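PDB 3K8G: outer membrane protein TP0453, which alters the permeability of membranes at acidic pH and might be involved in ligand transport. Local coordinates for residues A[44-49]-A[89-94]; A[228-233]-A[237-242]. One frame throughout, in Å; residues are numbered along the deposited sequence.

In the fold
The two contacts lie on opposite sides of the chain's centre, with about 42 Å between their midpoints, and each lies at one of the outermost strands, contact 1 just ahead of 92-95 and contact 2 on 228-232. Both are only partly buried. Contact 1 (44-49 with 89-94) is tertiary: a mobile amphipathic helix meets the loop leading into an edge strand, and one tryptophan-aspartate bond, two waters and a little apolar packing join them. Contact 2 (228-233 with 237-242) is a local beta hairpin, where the backbone ladder does most of the work and a histidine-glutamate pair ties the side chains of one face. They share no helix or strand, although both reach the same antiparallel array, at its two ends.

Contact 1: residues A[44-49]-A[89-94]; sequences KADIKK and DGWAST
Amphipathic helix 3, one of the helices that move away from helices 7 and 8 when the hydrophobic cavity opens, packs here against the loop that leads into edge strand 92-95. The contact turns on Asp46, in the first turn of the helix, and Trp91, just before the strand. The indole NE1 of Trp91 donates to Asp46 OD1 at 2.8 Å, a bent and therefore weak hydrogen bond (146° at the hydrogen). Asp46 OD1 comes to the nitrogen edge of the indole, near its plane, and the carboxylate plane stands 78° from the ring. With CG beside the backbone N of Trp91 and anti to its carbonyl carbon (chi1 -68°), the ring reaches back to the helix edge-on. Farther along the same edge, Ile47 CD1 lies 4.5 Å from Trp91 CH2, a loose apolar touch near the ring plane. The other carboxylate oxygen, Asp46 OD2, accepts a hydrogen bond from the backbone N of Phe85, whose ring meets Trp91 edge-to-face.

Asp89 stands on the outer side, its OD2 4.3 Å from Asp46 OD1. Two waters fill in between the acids: one lies 2.6 Å from Asp46 OD2 and 2.7 Å from Asp89 OD2, while the other reaches Asp89 OD2 at 2.9 Å and Asp46 OD1 only weakly.

Two like-charged carboxylates side by side, one of them buried, would probably favour proton uptake by one acid, though the N-H groups of Trp91 and Phe85 should stabilise the charge on Asp46. Between the segments a single weak hydrogen bond and two bridging waters do most of the joining, with little apolar packing, while the bond from Phe85 N fixes Asp46 from a neighbouring residue.

Contact 2: residues A[228-233]-A[237-242]; sequences HIHVEG and IIEDGT
Strands 228-232 and 235-244 form a beta hairpin, and the backbone ladder dominates their contact. His228 pairs with Glu239 and His230 with Ile237 as antiparallel hydrogen-bonded pairs. Glu239 N donates to His228 O at 2.8 Å and His228 N returns the bond to Glu239 O; at the next such pair His230 N to Ile237 O is 3.0 Å and Ile237 N to His230 O is 2.8 Å. Between them Ile229 and Ile238 form the non-hydrogen-bonded pair, where Ile229 CA comes 3.3 Å from Ile237 O in a CA-H...O contact.

The polar side-chain bond is diagonal. His230 NE2 donates to Glu239 OE2 at 2.6 Å, with the oxygen only 5° out of the ring plane and the carboxylate turned 30° from the ring. A chi1 of 54° sets the imidazole between its own backbone N and carbonyl carbon, a crowded position that swings it over the partner strand; Glu239 extends beyond CG to meet it.

Apolar contacts occur on both faces of the hairpin. Ile237 CB sits over one face of the His230 ring, 3.9 Å from its centroid, as a CH-pi contact, and CG1 of Ile237 also touches CG of Glu232. On the opposite face of the sheet, Ile229 and Ile238 lie side by side, their CG1 atoms 4.0 Å apart.

That isoleucine face is the one turned to helix 215-225, where Ile229 packs on Gln218, Ile221 and Ser222. On its other side strand 235-244 pairs with strand 199-207, Asp240 and Gly241 forming a G1 beta bulge opposite Tyr202.

Contact 1: residues A[44-49]-A[89-94]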
loop_
_atom_site.group_PDB
_atom_site.type_symbol
_atom_site.label_atom_id
_atom_site.label_comp_id
_atom_site.label_asym_id
_atom_site.label_seq_id
_atom_site.Cartn_x
_atom_site.Cartn_y
_atom_site.Cartn_z
ATOM N N LYS A 44 0.650 -19.299 2.552
ATOM C CA LYS A 44 0.003 -18.632 1.436
ATOM C C LYS A 44 -1.501 -18.472 1.620
ATOM O O LYS A 44 -2.043 -17.406 1.374
ATOM C CB LYS A 44 0.274 -19.361 0.110
ATOM C CG LYS A 44 1.290 -18.672 -0.802
ATOM C CD LYS A 44 1.603 -19.536 -2.018
ATOM C CE LYS A 44 2.756 -20.467 -1.722
ATOM N NZ LYS A 44 4.060 -19.823 -1.997
ATOM N N ALA A 45 -2.186 -19.531 2.014
ATOM C CA ALA A 45 -3.647 -19.489 1.942
ATOM C C ALA A 45 -4.256 -18.483 2.921
ATOM O O ALA A 45 -5.229 -17.798 2.574
ATOM C CB ALA A 45 -4.257 -20.887 2.122
ATOM N N ASP A 46 -3.659 -18.380 4.118
ATOM C CA ASP A 46 -4.221 -17.586 5.213
ATOM C C ASP A 46 -4.349 -16.106 4.810
ATOM O O ASP A 46 -5.367 -15.449 5.088
ATOM C CB ASP A 46 -3.376 -17.685 6.500
ATOM C CG ASP A 46 -2.882 -19.101 6.801
ATOM O OD1 ASP A 46 -1.836 -19.516 6.256
ATOM O OD2 ASP A 46 -3.519 -19.786 7.628
ATOM N N ILE A 47 -3.323 -15.595 4.157
ATOM C CA ILE A 47 -3.329 -14.166 3.727
ATOM C C ILE A 47 -4.433 -13.910 2.707
ATOM O O ILE A 47 -5.209 -12.960 2.851
ATOM C CB ILE A 47 -1.954 -13.707 3.192
ATOM C CG1 ILE A 47 -0.832 -14.068 4.177
ATOM C CG2 ILE A 47 -1.928 -12.177 2.924
ATOM C CD1 ILE A 47 -0.839 -13.275 5.513
ATOM N N LYS A 48 -4.544 -14.788 1.701
ATOM C CA LYS A 48 -5.631 -14.687 0.721
ATOM C C LYS A 48 -6.976 -14.796 1.417
ATOM O O LYS A 48 -7.885 -14.012 1.146
ATOM C CB LYS A 48 -5.495 -15.747 -0.397
ATOM C CG LYS A 48 -4.486 -15.373 -1.476
ATOM C CD LYS A 48 -4.769 -16.063 -2.808
ATOM C CE LYS A 48 -3.754 -15.624 -3.871
ATOM N NZ LYS A 48 -4.120 -16.095 -5.249
ATOM N N LYS A 49 -7.097 -15.749 2.344
ATOM C CA LYS A 49 -8.339 -15.908 3.094
ATOM C C LYS A 49 -8.716 -14.635 3.853
ATOM O O LYS A 49 -9.895 -14.241 3.874
ATOM C CB LYS A 49 -8.268 -17.126 4.029
ATOM C CG LYS A 49 -8.427 -18.464 3.270
ATOM C CD LYS A 49 -8.208 -19.672 4.195
ATOM C CE LYS A 49 -8.432 -21.000 3.470
ATOM N NZ LYS A 49 -7.447 -21.176 2.372
ATOM N N ASP A 89 1.303 -25.110 8.713
ATOM C CA ASP A 89 1.672 -24.144 7.689
ATOM C C ASP A 89 2.848 -23.281 8.123
ATOM O O ASP A 89 3.264 -22.377 7.392
ATOM C CB ASP A 89 0.463 -23.303 7.262
ATOM C CG ASP A 89 -0.421 -24.028 6.254
ATOM O OD1 ASP A 89 0.122 -24.853 5.484
ATOM O OD2 ASP A 89 -1.652 -23.784 6.235
ATOM N N GLY A 90 3.391 -23.588 9.303
ATOM C CA GLY A 90 4.551 -22.880 9.839
ATOM C C GLY A 90 4.203 -21.646 10.651
ATOM O O GLY A 90 5.037 -20.735 10.774
ATOM N N TRP A 91 2.981 -21.608 11.191
ATOM C CA TRP A 91 2.492 -20.518 12.045
ATOM C C TRP A 91 2.626 -20.868 13.519
ATOM O O TRP A 91 2.124 -21.903 13.948
ATOM C CB TRP A 91 1.003 -20.228 11.805
ATOM C CG TRP A 91 0.695 -19.651 10.515
ATOM C CD1 TRP A 91 0.175 -20.306 9.423
ATOM C CD2 TRP A 91 0.875 -18.281 10.121
ATOM N NE1 TRP A 91 0.026 -19.422 8.381
ATOM C CE2 TRP A 91 0.440 -18.174 8.778
ATOM C CE3 TRP A 91 1.361 -17.132 10.774
ATOM C CZ2 TRP A 91 0.485 -16.965 8.064
ATOM C CZ3 TRP A 91 1.388 -15.915 10.067
ATOM C CH2 TRP A 91 0.953 -15.847 8.727
ATOM N N ALA A 92 3.273 -19.998 14.289
ATOM C CA ALA A 92 3.351 -20.169 15.734
ATOM C C ALA A 92 2.524 -19.090 16.380
ATOM O O ALA A 92 2.556 -17.934 15.944
ATOM C CB ALA A 92 4.779 -20.092 16.207
ATOM N N SER A 93 1.760 -19.467 17.398
ATOM C CA SER A 93 0.926 -18.524 18.123
ATOM C C SER A 93 1.524 -18.191 19.492
ATOM O O SER A 93 2.170 -19.040 20.118
ATOM C CB SER A 93 -0.478 -19.087 18.297
ATOM O OG SER A 93 -0.458 -20.185 19.189
ATOM N N THR A 94 1.287 -16.962 19.942
ATOM C CA THR A 94 1.723 -16.497 21.260
ATOM C C THR A 94 0.622 -15.656 21.905
ATOM O O THR A 94 -0.066 -14.877 21.232
ATOM C CB THR A 94 3.048 -15.678 21.202
ATOM O OG1 THR A 94 3.981 -16.317 20.322
ATOM C CG2 THR A 94 3.686 -15.573 22.587
HETATM O O HOH W 1 -3.203 -22.329 7.885
HETATM O O HOH W 2 -2.739 -21.515 4.855
#

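Contact 2: residues A[228-233]-A[237-242]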
loop_
_atom_site.group_PDB
_atom_site.type_symbol
_atom_site.label_atom_id
_atom_site.label_comp_id
_atom_site.label_asym_id
_atom_site.label_seq_id
_atom_site.Cartn_x
_atom_site.Cartn_y
_atom_site.Cartn_z
ATOM N N HIS A 228 -2.458 12.551 -21.081
ATOM C CA HIS A 228 -2.453 14.010 -21.057
ATOM C C HIS A 228 -1.538 14.502 -19.929
ATOM O O HIS A 228 -1.644 14.052 -18.779
ATOM C CB HIS A 228 -3.875 14.539 -20.909
ATOM C CG HIS A 228 -4.753 14.243 -22.095
ATOM N ND1 HIS A 228 -5.841 15.023 -22.432
ATOM C CD2 HIS A 228 -4.682 13.270 -23.040
ATOM C CE1 HIS A 228 -6.414 14.531 -23.518
ATOM N NE2 HIS A 228 -5.731 13.467 -23.906
ATOM N N ILE A 229 -0.630 15.411 -20.263
ATOM C CA ILE A 229 0.363 15.886 -19.314
ATOM C C ILE A 229 0.337 17.393 -19.265
ATOM O O ILE A 229 0.263 18.049 -20.305
ATOM C CB ILE A 229 1.775 15.358 -19.682
ATOM C CG1 ILE A 229 1.786 13.828 -19.591
ATOM C CG2 ILE A 229 2.857 15.966 -18.775
ATOM C CD1 ILE A 229 3.150 13.162 -19.759
ATOM N N HIS A 230 0.373 17.949 -18.057
ATOM C CA HIS A 230 0.603 19.392 -17.897
ATOM C C HIS A 230 1.332 19.714 -16.602
ATOM O O HIS A 230 1.364 18.891 -15.672
ATOM C CB HIS A 230 -0.714 20.167 -17.956
ATOM C CG HIS A 230 -1.752 19.686 -16.992
ATOM N ND1 HIS A 230 -2.079 20.379 -15.848
ATOM C CD2 HIS A 230 -2.558 18.601 -17.017
ATOM C CE1 HIS A 230 -3.034 19.735 -15.200
ATOM N NE2 HIS A 230 -3.350 18.659 -15.895
ATOM N N VAL A 231 1.901 20.915 -16.541
ATOM C CA VAL A 231 2.565 21.403 -15.337
ATOM C C VAL A 231 1.628 22.391 -14.648
ATOM O O VAL A 231 0.945 23.176 -15.319
ATOM C CB VAL A 231 3.943 22.039 -15.666
ATOM C CG1 VAL A 231 4.606 22.646 -14.415
ATOM C CG2 VAL A 231 4.857 20.989 -16.267
ATOM N N GLU A 232 1.559 22.305 -13.323
ATOM C CA GLU A 232 0.786 23.227 -12.497
ATOM C C GLU A 232 1.686 23.661 -11.346
ATOM O O GLU A 232 2.035 22.844 -10.490
ATOM C CB GLU A 232 -0.457 22.545 -11.911
ATOM C CG GLU A 232 -1.540 22.104 -12.919
ATOM C CD GLU A 232 -2.862 21.755 -12.225
ATOM O OE1 GLU A 232 -3.622 20.910 -12.742
ATOM O OE2 GLU A 232 -3.146 22.325 -11.151
ATOM N N GLY A 233 2.063 24.936 -11.315
ATOM C CA GLY A 233 3.029 25.408 -10.322
ATOM C C GLY A 233 4.282 24.558 -10.404
ATOM O O GLY A 233 4.887 24.436 -11.467
ATOM N N ILE A 237 1.663 16.942 -13.732
ATOM C CA ILE A 237 0.427 16.166 -13.666
ATOM C C ILE A 237 0.304 15.305 -14.904
ATOM O O ILE A 237 0.394 15.803 -16.028
ATOM C CB ILE A 237 -0.805 17.081 -13.577
ATOM C CG1 ILE A 237 -0.586 18.196 -12.540
ATOM C CG2 ILE A 237 -2.111 16.256 -13.370
ATOM C CD1 ILE A 237 -0.680 17.744 -11.105
ATOM N N ILE A 238 0.125 14.010 -14.686
ATOM C CA ILE A 238 -0.105 13.053 -15.740
ATOM C C ILE A 238 -1.485 12.490 -15.504
ATOM O O ILE A 238 -1.778 11.968 -14.420
ATOM C CB ILE A 238 0.948 11.934 -15.735
ATOM C CG1 ILE A 238 2.357 12.556 -15.859
ATOM C CG2 ILE A 238 0.655 10.921 -16.867
ATOM C CD1 ILE A 238 3.501 11.570 -15.838
ATOM N N GLU A 239 -2.369 12.623 -16.492
ATOM C CA GLU A 239 -3.661 11.959 -16.363
ATOM C C GLU A 239 -3.987 11.028 -17.516
ATOM O O GLU A 239 -3.600 11.261 -18.669
ATOM C CB GLU A 239 -4.776 12.976 -16.102
ATOM C CG GLU A 239 -4.563 14.319 -16.788
ATOM C CD GLU A 239 -5.274 15.475 -16.089
ATOM O OE1 GLU A 239 -6.215 15.231 -15.296
ATOM O OE2 GLU A 239 -4.877 16.637 -16.318
ATOM N N ASP A 240 -4.694 9.964 -17.170
ATOM C CA ASP A 240 -5.187 8.981 -18.111
ATOM C C ASP A 240 -4.049 8.107 -18.614
ATOM O O ASP A 240 -4.097 7.624 -19.726
ATOM C CB ASP A 240 -5.939 9.646 -19.271
ATOM C CG ASP A 240 -7.035 10.585 -18.796
ATOM O OD1 ASP A 240 -7.100 11.739 -19.306
ATOM O OD2 ASP A 240 -7.826 10.170 -17.915
ATOM N N GLY A 241 -3.027 7.908 -17.781
ATOM C CA GLY A 241 -1.999 6.915 -18.083
ATOM C C GLY A 241 -2.596 5.537 -17.888
ATOM O O GLY A 241 -3.617 5.395 -17.196
ATOM N N THR A 242 -1.988 4.524 -18.504
ATOM C CA THR A 242 -2.397 3.130 -18.290
ATOM C C THR A 242 -1.205 2.233 -17.963
ATOM O O THR A 242 -0.109 2.450 -18.450
ATOM C CB THR A 242 -3.104 2.545 -19.518
ATOM O OG1 THR A 242 -2.259 2.719 -20.662
ATOM C CG2 THR A 242 -4.450 3.263 -19.756
#